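Local coordinates for protein KmHsv2 (Kluyveromyces marxianus, PDB 3VU4) that probably binds phosphoinositides on membranes through its beta-propeller, as a PROPPIN-family relative of the autophagy protein Atg18, at residues 296-310 / 321-334. Sequence-based numbering, arbitrary orientation.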
loop_
_atom_site.group_PDB
_atom_site.type_symbol
_atom_site.label_atom_id
_atom_site.label_comp_id
_atom_site.label_asym_id
_atom_site.label_seq_id
_atom_site.Cartn_x
_atom_site.Cartn_y
_atom_site.Cartn_z
ATOM N N CYS A 296 2.989 18.412 -6.584
ATOM C CA CYS A 296 3.975 18.982 -5.684
ATOM C C CYS A 296 5.029 17.944 -5.352
ATOM O O CYS A 296 4.743 16.749 -5.325
ATOM C CB CYS A 296 3.293 19.472 -4.402
ATOM S SG CYS A 296 2.155 18.282 -3.653
ATOM N N ASN A 297 6.248 18.412 -5.101
ATOM C CA ASN A 297 7.368 17.539 -4.781
ATOM C C ASN A 297 8.006 17.986 -3.481
ATOM O O ASN A 297 8.665 19.022 -3.423
ATOM C CB ASN A 297 8.395 17.589 -5.908
ATOM C CG ASN A 297 7.763 17.367 -7.273
ATOM O OD1 ASN A 297 7.069 16.370 -7.493
ATOM N ND2 ASN A 297 7.998 18.296 -8.198
ATOM N N PHE A 298 7.822 17.188 -2.442
ATOM C CA PHE A 298 8.352 17.508 -1.128
ATOM C C PHE A 298 9.556 16.636 -0.776
ATOM O O PHE A 298 9.508 15.419 -0.895
ATOM C CB PHE A 298 7.241 17.302 -0.106
ATOM C CG PHE A 298 7.600 17.715 1.283
ATOM C CD1 PHE A 298 7.367 19.015 1.716
ATOM C CD2 PHE A 298 8.120 16.787 2.183
ATOM C CE1 PHE A 298 7.639 19.376 3.026
ATOM C CE2 PHE A 298 8.396 17.141 3.499
ATOM C CZ PHE A 298 8.157 18.430 3.924
ATOM N N LYS A 299 10.640 17.264 -0.341
ATOM C CA LYS A 299 11.835 16.518 0.038
ATOM C C LYS A 299 11.777 16.130 1.510
ATOM O O LYS A 299 11.719 16.979 2.400
ATOM C CB LYS A 299 13.095 17.335 -0.265
ATOM C CG LYS A 299 13.265 17.602 -1.763
ATOM C CD LYS A 299 14.615 18.217 -2.108
ATOM C CE LYS A 299 14.761 18.400 -3.620
ATOM N NZ LYS A 299 16.074 19.006 -4.010
ATOM N N LEU A 300 11.771 14.824 1.748
ATOM C CA LEU A 300 11.689 14.288 3.095
ATOM C C LEU A 300 13.013 14.409 3.839
ATOM O O LEU A 300 14.091 14.371 3.240
ATOM C CB LEU A 300 11.231 12.829 3.035
ATOM C CG LEU A 300 9.841 12.682 2.400
ATOM C CD1 LEU A 300 9.603 11.243 1.939
ATOM C CD2 LEU A 300 8.778 13.156 3.403
ATOM N N SER A 301 12.907 14.573 5.151
ATOM C CA SER A 301 14.056 14.713 6.029
ATOM C C SER A 301 14.381 13.389 6.703
ATOM O O SER A 301 13.644 12.937 7.571
ATOM C CB SER A 301 13.757 15.769 7.096
ATOM O OG SER A 301 14.687 15.705 8.162
ATOM N N VAL A 302 15.481 12.761 6.313
ATOM C CA VAL A 302 15.852 11.499 6.933
ATOM C C VAL A 302 17.370 11.354 7.134
ATOM O O VAL A 302 18.158 11.877 6.349
ATOM C CB VAL A 302 15.310 10.307 6.102
ATOM C CG1 VAL A 302 16.030 10.228 4.751
ATOM C CG2 VAL A 302 15.458 9.016 6.913
ATOM N N ASP A 303 17.775 10.655 8.195
ATOM C CA ASP A 303 19.196 10.465 8.469
ATOM C C ASP A 303 19.802 9.447 7.511
ATOM O O ASP A 303 19.089 8.839 6.724
ATOM C CB ASP A 303 19.434 10.042 9.927
ATOM C CG ASP A 303 18.697 8.770 10.308
ATOM O OD1 ASP A 303 18.803 7.762 9.575
ATOM O OD2 ASP A 303 18.024 8.780 11.362
ATOM N N LYS A 304 21.116 9.265 7.581
ATOM C CA LYS A 304 21.813 8.355 6.680
ATOM C C LYS A 304 21.581 6.872 6.911
ATOM O O LYS A 304 22.138 6.034 6.206
ATOM C CB LYS A 304 23.316 8.645 6.708
ATOM C CG LYS A 304 23.998 8.407 8.048
ATOM C CD LYS A 304 25.500 8.675 7.938
ATOM C CE LYS A 304 26.246 8.381 9.241
ATOM N NZ LYS A 304 27.725 8.570 9.098
ATOM N N HIS A 305 20.744 6.536 7.879
ATOM C CA HIS A 305 20.475 5.135 8.164
ATOM C C HIS A 305 19.130 4.647 7.599
ATOM O O HIS A 305 18.629 3.596 8.004
ATOM C CB HIS A 305 20.533 4.920 9.681
ATOM C CG HIS A 305 21.799 5.423 10.305
ATOM N ND1 HIS A 305 23.037 4.883 10.021
ATOM C CD2 HIS A 305 22.027 6.458 11.152
ATOM C CE1 HIS A 305 23.971 5.565 10.662
ATOM N NE2 HIS A 305 23.384 6.526 11.355
ATOM N N VAL A 306 18.564 5.395 6.656
ATOM C CA VAL A 306 17.276 5.035 6.070
ATOM C C VAL A 306 17.289 3.666 5.430
ATOM O O VAL A 306 18.218 3.318 4.710
ATOM C CB VAL A 306 16.827 5.995 4.944
ATOM C CG1 VAL A 306 15.340 6.251 5.054
ATOM C CG2 VAL A 306 17.618 7.269 4.975
ATOM N N ARG A 307 16.240 2.898 5.695
ATOM C CA ARG A 307 16.090 1.585 5.092
ATOM C C ARG A 307 15.068 1.810 3.984
ATOM O O ARG A 307 15.402 1.796 2.793
ATOM C CB ARG A 307 15.559 0.578 6.112
ATOM C CG ARG A 307 16.549 0.246 7.216
ATOM C CD ARG A 307 15.937 -0.734 8.199
ATOM N NE ARG A 307 16.597 -0.667 9.500
ATOM C CZ ARG A 307 16.044 -1.076 10.639
ATOM N NH1 ARG A 307 14.814 -1.588 10.637
ATOM N NH2 ARG A 307 16.713 -0.957 11.783
ATOM N N GLY A 308 13.827 2.045 4.389
ATOM C CA GLY A 308 12.775 2.309 3.430
ATOM C C GLY A 308 11.651 2.987 4.176
ATOM O O GLY A 308 11.901 3.669 5.171
ATOM N N CYS A 309 10.421 2.819 3.707
ATOM C CA CYS A 309 9.276 3.398 4.390
ATOM C C CYS A 309 8.001 2.926 3.731
ATOM O O CYS A 309 8.038 2.278 2.682
ATOM C CB CYS A 309 9.329 4.937 4.379
ATOM S SG CYS A 309 9.145 5.750 2.757
ATOM N N LYS A 310 6.879 3.240 4.372
ATOM C CA LYS A 310 5.553 2.896 3.864
ATOM C C LYS A 310 4.685 4.094 4.149
ATOM O O LYS A 310 4.808 4.710 5.207
ATOM C CB LYS A 310 4.987 1.654 4.564
ATOM C CG LYS A 310 5.716 0.398 4.156
ATOM C CD LYS A 310 5.033 -0.880 4.587
ATOM C CE LYS A 310 5.859 -2.059 4.084
ATOM N NZ LYS A 310 5.315 -3.381 4.476
ATOM N N VAL A 321 3.797 8.781 7.002
ATOM C CA VAL A 321 4.962 8.092 6.485
ATOM C C VAL A 321 5.581 7.420 7.700
ATOM O O VAL A 321 5.787 8.061 8.740
ATOM C CB VAL A 321 5.957 9.075 5.858
ATOM C CG1 VAL A 321 7.243 8.341 5.476
ATOM C CG2 VAL A 321 5.327 9.725 4.621
ATOM N N VAL A 322 5.824 6.120 7.587
ATOM C CA VAL A 322 6.418 5.379 8.684
ATOM C C VAL A 322 7.828 4.925 8.310
ATOM O O VAL A 322 8.037 4.266 7.282
ATOM C CB VAL A 322 5.563 4.158 9.050
ATOM C CG1 VAL A 322 6.169 3.424 10.257
ATOM C CG2 VAL A 322 4.155 4.610 9.352
ATOM N N TRP A 323 8.792 5.305 9.145
ATOM C CA TRP A 323 10.183 4.943 8.926
ATOM C C TRP A 323 10.531 3.808 9.882
ATOM O O TRP A 323 10.645 4.026 11.090
ATOM C CB TRP A 323 11.085 6.143 9.200
ATOM C CG TRP A 323 10.739 7.356 8.400
ATOM C CD1 TRP A 323 10.006 8.443 8.815
ATOM C CD2 TRP A 323 11.116 7.618 7.040
ATOM N NE1 TRP A 323 9.913 9.363 7.793
ATOM C CE2 TRP A 323 10.581 8.883 6.697
ATOM C CE3 TRP A 323 11.850 6.905 6.080
ATOM C CZ2 TRP A 323 10.765 9.453 5.432
ATOM C CZ3 TRP A 323 12.029 7.473 4.820
ATOM C CH2 TRP A 323 11.487 8.735 4.510
ATOM N N PRO A 324 10.700 2.580 9.363
ATOM C CA PRO A 324 11.028 1.451 10.243
ATOM C C PRO A 324 12.313 1.581 11.057
ATOM O O PRO A 324 12.342 1.147 12.206
ATOM C CB PRO A 324 11.043 0.247 9.291
ATOM C CG PRO A 324 11.436 0.848 7.988
ATOM C CD PRO A 324 10.647 2.148 7.954
ATOM N N HIS A 325 13.352 2.197 10.489
ATOM C CA HIS A 325 14.640 2.351 11.181
ATOM C C HIS A 325 14.661 3.265 12.419
ATOM O O HIS A 325 15.477 3.069 13.313
ATOM C CB HIS A 325 15.735 2.795 10.194
ATOM C CG HIS A 325 15.749 4.267 9.913
ATOM N ND1 HIS A 325 14.659 4.944 9.404
ATOM C CD2 HIS A 325 16.728 5.191 10.061
ATOM C CE1 HIS A 325 14.968 6.220 9.251
ATOM N NE2 HIS A 325 16.218 6.397 9.642
ATOM N N THR A 326 13.797 4.267 12.489
ATOM C CA THR A 326 13.776 5.112 13.681
ATOM C C THR A 326 12.420 4.956 14.347
ATOM O O THR A 326 12.130 5.622 15.337
ATOM C CB THR A 326 13.982 6.614 13.354
ATOM O OG1 THR A 326 12.933 7.072 12.490
ATOM C CG2 THR A 326 15.333 6.838 12.684
ATOM N N ARG A 327 11.605 4.057 13.796
ATOM C CA ARG A 327 10.251 3.799 14.281
ATOM C C ARG A 327 9.498 5.102 14.485
ATOM O O ARG A 327 8.797 5.290 15.486
ATOM C CB ARG A 327 10.268 2.987 15.579
ATOM C CG ARG A 327 10.273 1.487 15.347
ATOM C CD ARG A 327 10.237 0.688 16.645
ATOM N NE ARG A 327 11.423 0.914 17.475
ATOM C CZ ARG A 327 11.457 1.720 18.537
ATOM N NH1 ARG A 327 12.583 1.863 19.227
ATOM N NH2 ARG A 327 10.360 2.373 18.921
ATOM N N MET A 328 9.650 6.003 13.520
ATOM C CA MET A 328 8.985 7.294 13.573
ATOM C C MET A 328 7.853 7.417 12.561
ATOM O O MET A 328 7.918 6.851 11.467
ATOM C CB MET A 328 10.007 8.404 13.368
ATOM C CG MET A 328 10.194 9.195 14.634
ATOM S SD MET A 328 11.683 10.153 14.693
ATOM C CE MET A 328 12.805 8.987 15.429
ATOM N N ILE A 329 6.797 8.127 12.941
ATOM C CA ILE A 329 5.676 8.318 12.037
ATOM C C ILE A 329 5.365 9.802 11.893
ATOM O O ILE A 329 5.045 10.500 12.859
ATOM C CB ILE A 329 4.417 7.539 12.502
ATOM C CG1 ILE A 329 3.273 7.795 11.523
ATOM C CG2 ILE A 329 4.026 7.933 13.917
ATOM C CD1 ILE A 329 2.075 6.903 11.728
ATOM N N GLU A 330 5.487 10.273 10.660
ATOM C CA GLU A 330 5.250 11.667 10.321
ATOM C C GLU A 330 3.929 11.864 9.588
ATOM O O GLU A 330 3.595 11.107 8.681
ATOM C CB GLU A 330 6.417 12.168 9.467
ATOM C CG GLU A 330 7.632 12.535 10.293
ATOM C CD GLU A 330 8.931 12.154 9.639
ATOM O OE1 GLU A 330 8.993 12.137 8.398
ATOM O OE2 GLU A 330 9.902 11.886 10.376
ATOM N N THR A 331 3.183 12.886 9.987
ATOM C CA THR A 331 1.896 13.186 9.381
ATOM C C THR A 331 2.024 14.407 8.480
ATOM O O THR A 331 2.434 15.480 8.930
ATOM C CB THR A 331 0.849 13.449 10.470
ATOM O OG1 THR A 331 0.722 12.279 11.283
ATOM C CG2 THR A 331 -0.499 13.782 9.863
ATOM N N PHE A 332 1.683 14.245 7.204
ATOM C CA PHE A 332 1.780 15.347 6.251
ATOM C C PHE A 332 0.415 15.805 5.747
ATOM O O PHE A 332 -0.546 15.039 5.719
ATOM C CB PHE A 332 2.655 14.946 5.054
ATOM C CG PHE A 332 4.060 14.549 5.428
ATOM C CD1 PHE A 332 4.331 13.279 5.944
ATOM C CD2 PHE A 332 5.114 15.449 5.283
ATOM C CE1 PHE A 332 5.636 12.911 6.311
ATOM C CE2 PHE A 332 6.421 15.093 5.648
ATOM C CZ PHE A 332 6.682 13.817 6.164
ATOM N N LYS A 333 0.340 17.062 5.338
ATOM C CA LYS A 333 -0.902 17.629 4.832
ATOM C C LYS A 333 -0.643 18.197 3.435
ATOM O O LYS A 333 0.372 18.864 3.200
ATOM C CB LYS A 333 -1.372 18.738 5.776
ATOM C CG LYS A 333 -2.838 18.685 6.206
ATOM C CD LYS A 333 -3.766 19.283 5.169
ATOM C CE LYS A 333 -5.039 19.842 5.818
ATOM N NZ LYS A 333 -5.902 18.809 6.462
ATOM N N VAL A 334 -1.545 17.904 2.504
ATOM C CA VAL A 334 -1.430 18.410 1.140
ATOM C C VAL A 334 -2.441 19.549 1.059
ATOM O O VAL A 334 -3.633 19.350 1.282
ATOM C CB VAL A 334 -1.764 17.319 0.103
ATOM C CG1 VAL A 334 -1.570 17.859 -1.295
ATOM C CG2 VAL A 334 -0.875 16.110 0.321
HETATM O O HOH W 1 12.152 10.797 9.686
HETATM O O HOH W 2 13.951 3.145 7.354
#
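Trp323 lies between two parts of 296-310: Cys309 CB sits over one face of its six-membered ring, 4.0 Å from the centroid, and Val302 CG2 over the opposite face near the rim. Leu300 CD1 meets the indole edge, and Val306 CG1 comes obliquely to within 3.5 Å of Trp323 CZ3. Within the indole plane, Trp323 NE1 donates to Glu330 OE1 (3.0 Å), met from above the carboxylate plane, which helps hold the ring's rotation; Arg350 pairs with the other carboxylate oxygen. Farther along, Leu300 CD2 touches Phe332 CZ (3.5 Å), and Phe332 turns an edge to the face of Phe298 in an offset edge-to-face pair, planes 72° apart. At the other end the His325 ring, swung between its own backbone N and carbonyl carbon (chi1 82°), has Val306 CA over its centre; His325 NE2 donates to Asp303 OD1 (2.9 Å), a bent bond of 133°. The same oxygen accepts a bond from His305 N from the opposite face of the carboxylate, closing an Asx turn. Arg307 lays its guanidinium over His325 CA. Lys310 and Val322 form an antiparallel hydrogen-bonded pair. Outer strand 296-299 thus packs on strand 328-337 of the next blade in this seven-bladed beta-propeller.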